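Local coordinates for phosphoribosylaminoimidazole-succinocarboxamide synthase (Saccharomyces cerevisiae, PDB 2CNQ), which catalyses the ATP-dependent joining of 4-carboxy-5-aminoimidazole ribotide to aspartate, giving the succinocarboxamide ribotide SAICAR in purine biosynthesis, at residues A[17-22]-A[33-38]. Numbering follows the deposited sequence. Where two conformers were deposited one is given.
With ADP (adenosine-5'-diphosphate), chain B; ADP (adenosine-5'-diphosphate), chain F.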
ATOM      1  N   ARG A  17       5.936 -14.554   4.831  1.00  7.51           N
ATOM      2  CA  ARG A  17       6.275 -13.755   3.689  1.00  7.70           C
ATOM      3  C   ARG A  17       5.015 -13.478   2.943  1.00  8.11           C
ATOM      4  O   ARG A  17       4.298 -14.391   2.554  1.00 10.20           O
ATOM      5  CB  ARG A  17       7.264 -14.440   2.764  1.00  8.36           C
ATOM      6  CG  ARG A  17       8.614 -14.558   3.340  1.00  7.68           C
ATOM      7  CD  ARG A  17       9.621 -14.906   2.289  1.00  8.15           C
ATOM      8  NE  ARG A  17      10.979 -14.855   2.774  1.00  8.27           N
ATOM      9  CZ  ARG A  17      11.615 -15.864   3.345  1.00  7.62           C
ATOM     10  NH1 ARG A  17      12.832 -15.698   3.777  1.00  9.03           N
ATOM     11  NH2 ARG A  17      11.042 -17.035   3.445  1.00  8.25           N
ATOM     12  N   GLY A  18       4.742 -12.210   2.746  1.00  7.49           N
ATOM     13  CA  GLY A  18       3.689 -11.788   1.866  1.00  7.38           C
ATOM     14  C   GLY A  18       4.245 -11.676   0.480  1.00  7.06           C
ATOM     15  O   GLY A  18       5.340 -12.125   0.189  1.00  7.61           O
ATOM     16  N   LYS A  19       3.512 -11.038  -0.392  1.00  7.19           N
ATOM     17  CA  LYS A  19       4.007 -10.859  -1.720  1.00  8.11           C
ATOM     18  C   LYS A  19       5.216  -9.971  -1.728  1.00  6.97           C
ATOM     19  O   LYS A  19       6.060 -10.108  -2.583  1.00  7.47           O
ATOM     20  CB  LYS A  19       2.917 -10.402  -2.635  0.59  8.69           C
ATOM     21  CG  LYS A  19       1.906 -11.525  -2.809  0.59  9.37           C
ATOM     22  CD  LYS A  19       0.782 -11.154  -3.724  0.59  9.68           C
ATOM     23  CE  LYS A  19      -0.075  -9.990  -3.182  0.59 12.47           C
ATOM     24  NZ  LYS A  19      -0.737 -10.354  -1.888  0.59 12.79           N
ATOM     25  N   VAL A  20       5.261  -9.049  -0.808  1.00  6.78           N
ATOM     26  CA  VAL A  20       6.324  -8.073  -0.782  1.00  6.97           C
ATOM     27  C   VAL A  20       7.155  -8.151   0.450  1.00  6.65           C
ATOM     28  O   VAL A  20       8.344  -7.925   0.387  1.00  7.17           O
ATOM     29  CB  VAL A  20       5.717  -6.657  -0.922  1.00  7.58           C
ATOM     30  CG1 VAL A  20       6.751  -5.592  -0.669  1.00  8.73           C
ATOM     31  CG2 VAL A  20       5.131  -6.523  -2.296  1.00  9.00           C
ATOM     32  N   ARG A  21       6.562  -8.419   1.589  1.00  6.57           N
ATOM     33  CA  ARG A  21       7.263  -8.319   2.815  1.00  6.22           C
ATOM     34  C   ARG A  21       7.644  -9.648   3.364  1.00  5.51           C
ATOM     35  O   ARG A  21       6.959 -10.640   3.210  1.00  6.60           O
ATOM     36  CB  ARG A  21       6.460  -7.561   3.809  1.00  7.12           C
ATOM     37  CG  ARG A  21       6.329  -6.139   3.294  1.00  9.00           C
ATOM     38  CD  ARG A  21       5.214  -5.408   3.852  1.00  7.81           C
ATOM     39  NE  ARG A  21       5.262  -4.068   3.395  1.00  7.51           N
ATOM     40  CZ  ARG A  21       4.865  -3.648   2.222  1.00  6.81           C
ATOM     41  NH1 ARG A  21       4.089  -4.370   1.457  1.00  7.55           N
ATOM     42  NH2 ARG A  21       5.231  -2.444   1.843  1.00  7.00           N
ATOM     43  N   ASP A  22       8.773  -9.638   4.031  1.00  5.47           N
ATOM     44  CA  ASP A  22       9.231 -10.734   4.863  1.00  5.76           C
ATOM     45  C   ASP A  22       9.099 -10.238   6.267  1.00  5.95           C
ATOM     46  O   ASP A  22       9.593  -9.172   6.584  1.00  6.39           O
ATOM     47  CB  ASP A  22      10.663 -11.113   4.576  1.00  6.10           C
ATOM     48  CG  ASP A  22      10.887 -11.687   3.236  1.00  5.62           C
ATOM     49  OD1 ASP A  22      12.044 -12.109   2.990  1.00  6.79           O
ATOM     50  OD2 ASP A  22       9.976 -11.783   2.416  1.00  7.07           O
ATOM     51  N   PHE A  33       9.476  -5.903   9.838  1.00  6.22           N
ATOM     52  CA  PHE A  33       8.580  -5.843   8.714  1.00  6.15           C
ATOM     53  C   PHE A  33       9.408  -5.378   7.528  1.00  5.57           C
ATOM     54  O   PHE A  33       9.671  -4.199   7.400  1.00  6.12           O
ATOM     55  CB  PHE A  33       7.520  -4.823   9.128  1.00  6.69           C
ATOM     56  CG  PHE A  33       6.309  -4.780   8.276  1.00  6.58           C
ATOM     57  CD1 PHE A  33       6.055  -3.702   7.460  1.00  6.84           C
ATOM     58  CD2 PHE A  33       5.388  -5.752   8.356  1.00  6.78           C
ATOM     59  CE1 PHE A  33       4.877  -3.628   6.758  1.00  7.77           C
ATOM     60  CE2 PHE A  33       4.199  -5.681   7.664  1.00  7.18           C
ATOM     61  CZ  PHE A  33       3.969  -4.614   6.860  1.00  7.36           C
ATOM     62  N   VAL A  34       9.854  -6.323   6.745  1.00  5.54           N
ATOM     63  CA  VAL A  34      10.852  -6.057   5.747  1.00  5.59           C
ATOM     64  C   VAL A  34      10.194  -6.021   4.404  1.00  5.71           C
ATOM     65  O   VAL A  34       9.655  -7.008   3.965  1.00  6.63           O
ATOM     66  CB  VAL A  34      11.957  -7.109   5.741  1.00  6.31           C
ATOM     67  CG1 VAL A  34      13.050  -6.626   4.828  1.00  6.50           C
ATOM     68  CG2 VAL A  34      12.473  -7.365   7.131  1.00  6.12           C
ATOM     69  N   ALA A  35      10.254  -4.893   3.736  1.00  5.44           N
ATOM     70  CA  ALA A  35       9.770  -4.805   2.385  1.00  5.33           C
ATOM     71  C   ALA A  35      10.881  -5.204   1.476  1.00  5.30           C
ATOM     72  O   ALA A  35      11.876  -4.523   1.372  1.00  5.38           O
ATOM     73  CB  ALA A  35       9.283  -3.430   2.074  1.00  6.09           C
ATOM     74  N   THR A  36      10.722  -6.333   0.836  1.00  5.43           N
ATOM     75  CA  THR A  36      11.647  -6.772  -0.153  1.00  5.37           C
ATOM     76  C   THR A  36      11.397  -5.980  -1.414  1.00  5.46           C
ATOM     77  O   THR A  36      10.593  -5.074  -1.434  1.00  6.12           O
ATOM     78  CB  THR A  36      11.548  -8.258  -0.406  1.00  5.61           C
ATOM     79  OG1 THR A  36      10.391  -8.525  -1.182  1.00  6.02           O
ATOM     80  CG2 THR A  36      11.593  -9.044   0.867  1.00  6.53           C
ATOM     81  N   ASP A  37      12.113  -6.357  -2.445  1.00  5.31           N
ATOM     82  CA  ASP A  37      11.999  -5.766  -3.743  1.00  5.61           C
ATOM     83  C   ASP A  37      11.128  -6.548  -4.661  1.00  5.96           C
ATOM     84  O   ASP A  37      11.072  -6.261  -5.837  1.00  6.85           O
ATOM     85  CB  ASP A  37      13.369  -5.557  -4.311  1.00  5.60           C
ATOM     86  CG  ASP A  37      14.127  -4.532  -3.559  1.00  5.88           C
ATOM     87  OD1 ASP A  37      15.368  -4.583  -3.592  1.00  6.19           O
ATOM     88  OD2 ASP A  37      13.517  -3.656  -2.942  1.00  5.71           O
ATOM     89  N   ARG A  38      10.431  -7.534  -4.137  1.00  5.76           N
ATOM     90  CA  ARG A  38       9.510  -8.257  -4.929  1.00  6.25           C
ATOM     91  C   ARG A  38       8.400  -7.341  -5.393  1.00  6.07           C
ATOM     92  O   ARG A  38       8.050  -6.368  -4.761  1.00  6.73           O
ATOM     93  CB  ARG A  38       8.904  -9.395  -4.133  1.00  6.23           C
ATOM     94  CG  ARG A  38       9.930 -10.424  -3.699  1.00  6.53           C
ATOM     95  CD  ARG A  38       9.307 -11.633  -3.098  1.00  7.16           C
ATOM     96  NE  ARG A  38       8.509 -11.365  -1.930  1.00  6.60           N
ATOM     97  CZ  ARG A  38       8.905 -11.531  -0.681  1.00  6.46           C
ATOM     98  NH1 ARG A  38       8.061 -11.360   0.304  1.00  6.94           N
ATOM     99  NH2 ARG A  38      10.142 -11.867  -0.403  1.00  6.50           N
TER
HETATM  100  PB  ADP B1307       0.412  -9.210   1.170  1.00  7.97           P
HETATM  101  O1B ADP B1307       0.052  -7.879   0.697  1.00  9.67           O
HETATM  102  O2B ADP B1307      -0.701  -9.884   1.855  1.00 11.30           O
HETATM  103  O3B ADP B1307       0.985 -10.143   0.221  1.00 10.42           O
HETATM  104  PA  ADP B1307       2.722  -8.022   2.351  1.00  6.51           P
HETATM  105  O1A ADP B1307       2.274  -6.651   2.098  1.00  7.41           O
HETATM  106  O2A ADP B1307       3.818  -8.569   1.566  1.00  6.59           O
HETATM  107  O3A ADP B1307       1.504  -9.014   2.306  1.00  7.60           O
HETATM  108  O5' ADP B1307       3.137  -8.197   3.855  1.00  6.84           O
HETATM  109  C5' ADP B1307       2.555  -7.520   4.946  1.00  6.92           C
HETATM  110  C4' ADP B1307       1.715  -8.480   5.734  1.00  6.78           C
HETATM  111  O4' ADP B1307       1.777  -8.040   7.089  1.00  6.98           O
HETATM  112  C3' ADP B1307       0.263  -8.458   5.371  1.00  7.16           C
HETATM  113  O3' ADP B1307      -0.339  -9.681   5.717  1.00  8.35           O
HETATM  114  C2' ADP B1307      -0.282  -7.403   6.297  1.00  6.88           C
HETATM  115  O2' ADP B1307      -1.660  -7.478   6.484  1.00  7.34           O
HETATM  116  C1' ADP B1307       0.475  -7.716   7.531  1.00  6.68           C
HETATM  117  N9  ADP B1307       0.611  -6.656   8.484  1.00  6.31           N
HETATM  118  C8  ADP B1307       0.799  -5.361   8.219  1.00  6.39           C
HETATM  119  N7  ADP B1307       0.990  -4.646   9.296  1.00  6.45           N
HETATM  120  C5  ADP B1307       0.914  -5.527  10.306  1.00  6.68           C
HETATM  121  C6  ADP B1307       1.056  -5.436  11.710  1.00  7.19           C
HETATM  122  N6  ADP B1307       1.326  -4.286  12.295  1.00  7.23           N
HETATM  123  N1  ADP B1307       0.845  -6.516  12.453  1.00  7.93           N
HETATM  124  C2  ADP B1307       0.614  -7.679  11.853  1.00  8.26           C
HETATM  125  N3  ADP B1307       0.540  -7.905  10.550  1.00  7.80           N
HETATM  126  C4  ADP B1307       0.683  -6.818   9.793  1.00  6.87           C
HETATM  127  PB  ADP F1311      -0.974  -7.940  -5.736  0.30 15.89           P
HETATM  128  O1B ADP F1311      -0.218  -9.201  -5.481  0.30 13.51           O
HETATM  129  O2B ADP F1311      -2.179  -7.752  -4.855  0.30 17.96           O
HETATM  130  O3B ADP F1311      -0.029  -6.762  -5.796  0.20 17.22           O
HETATM  131  PA  ADP F1311      -2.422  -6.629  -7.413  0.60 10.28           P
HETATM  132  O1A ADP F1311      -2.646  -6.252  -8.826  0.60  6.79           O
HETATM  133  O2A ADP F1311      -1.829  -5.446  -6.739  0.60  8.52           O
HETATM  134  O3A ADP F1311      -1.658  -7.988  -7.188  0.60 12.19           O
HETATM  135  O5' ADP F1311      -3.760  -6.922  -6.655  0.60 12.06           O
HETATM  136  C5' ADP F1311      -4.579  -5.833  -6.286  0.60 12.89           C
HETATM  137  C4' ADP F1311      -5.934  -6.246  -5.749  0.60 14.88           C
HETATM  138  O4' ADP F1311      -6.649  -6.847  -6.823  0.60 15.02           O
HETATM  139  C3' ADP F1311      -5.777  -7.259  -4.645  0.60 13.76           C
HETATM  140  O3' ADP F1311      -6.832  -7.111  -3.712  0.60 15.02           O
HETATM  141  C2' ADP F1311      -5.900  -8.545  -5.398  0.60 14.04           C
HETATM  142  O2' ADP F1311      -6.399  -9.568  -4.575  0.60 12.17           O
HETATM  143  C1' ADP F1311      -6.904  -8.194  -6.472  0.60 14.03           C
HETATM  144  N9  ADP F1311      -6.748  -8.998  -7.678  0.60 14.11           N
HETATM  145  C8  ADP F1311      -5.588  -9.371  -8.190  0.60 13.69           C
HETATM  146  N7  ADP F1311      -5.767 -10.110  -9.292  0.60 15.22           N
HETATM  147  C5  ADP F1311      -7.072 -10.191  -9.492  0.60 14.79           C
HETATM  148  C6  ADP F1311      -7.859 -10.835 -10.521  0.60 15.37           C
HETATM  149  N6  ADP F1311      -7.222 -11.516 -11.503  0.60 16.26           N
HETATM  150  N1  ADP F1311      -9.195 -10.715 -10.403  0.60 16.08           N
HETATM  151  C2  ADP F1311      -9.788 -10.025  -9.384  0.60 15.85           C
HETATM  152  N3  ADP F1311      -9.097  -9.396  -8.404  0.60 15.93           N
HETATM  153  C4  ADP F1311      -7.745  -9.456  -8.424  0.60 14.27           C
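Arg38 reaches from the loop just after hairpin strand 30-35 to Lys19 and Asp22, across the turn 18-20 that binds the phosphates of ADP (chain B). The hairpin strands 21-25 and 30-35 are antiparallel: Asp22 and Val34 form a hydrogen-bonded pair, Arg21 and Ala35 a non-hydrogen-bonded one. Arg38 CB lies 3.3 Å from Lys19 O. CG and CD pass the same oxygen as the chain turns about its CG-CD bond (chi3 -60°). Arg38 NE bonds to Lys19 O (2.8 Å, N-H...O 167°), from above the carbonyl plane. CZ lies 3.3 Å from Asp22 OD2. NH1 bonds to Gly18 O and, weakly, to Arg21 O. Both NH1 and NH2 grip Asp22 OD2, with NH2 on its syn side; carboxylate and guanidinium are nearly coplanar. NH2 also bonds to Thr4 O, and Asp22 OD1 pairs with Arg17 NE and Thr6 OG1. These bonds tie the phosphate-binding turn to the hairpin. Lys19 N donates to ADP (chain B) O3B, Val20 N and Arg21 N to O2A, and Arg21 NH1 to O1A. Arg21 CD sits over one face of the Phe33 ring, 3.4 Å from Phe33 CZ. Val20 O lies over the rim of the Arg38 guanidinium without a good bond to it; it accepts from Thr36 N at 2.9 Å and Thr36 OG1 at 2.6 Å, from opposite faces of the carbonyl plane.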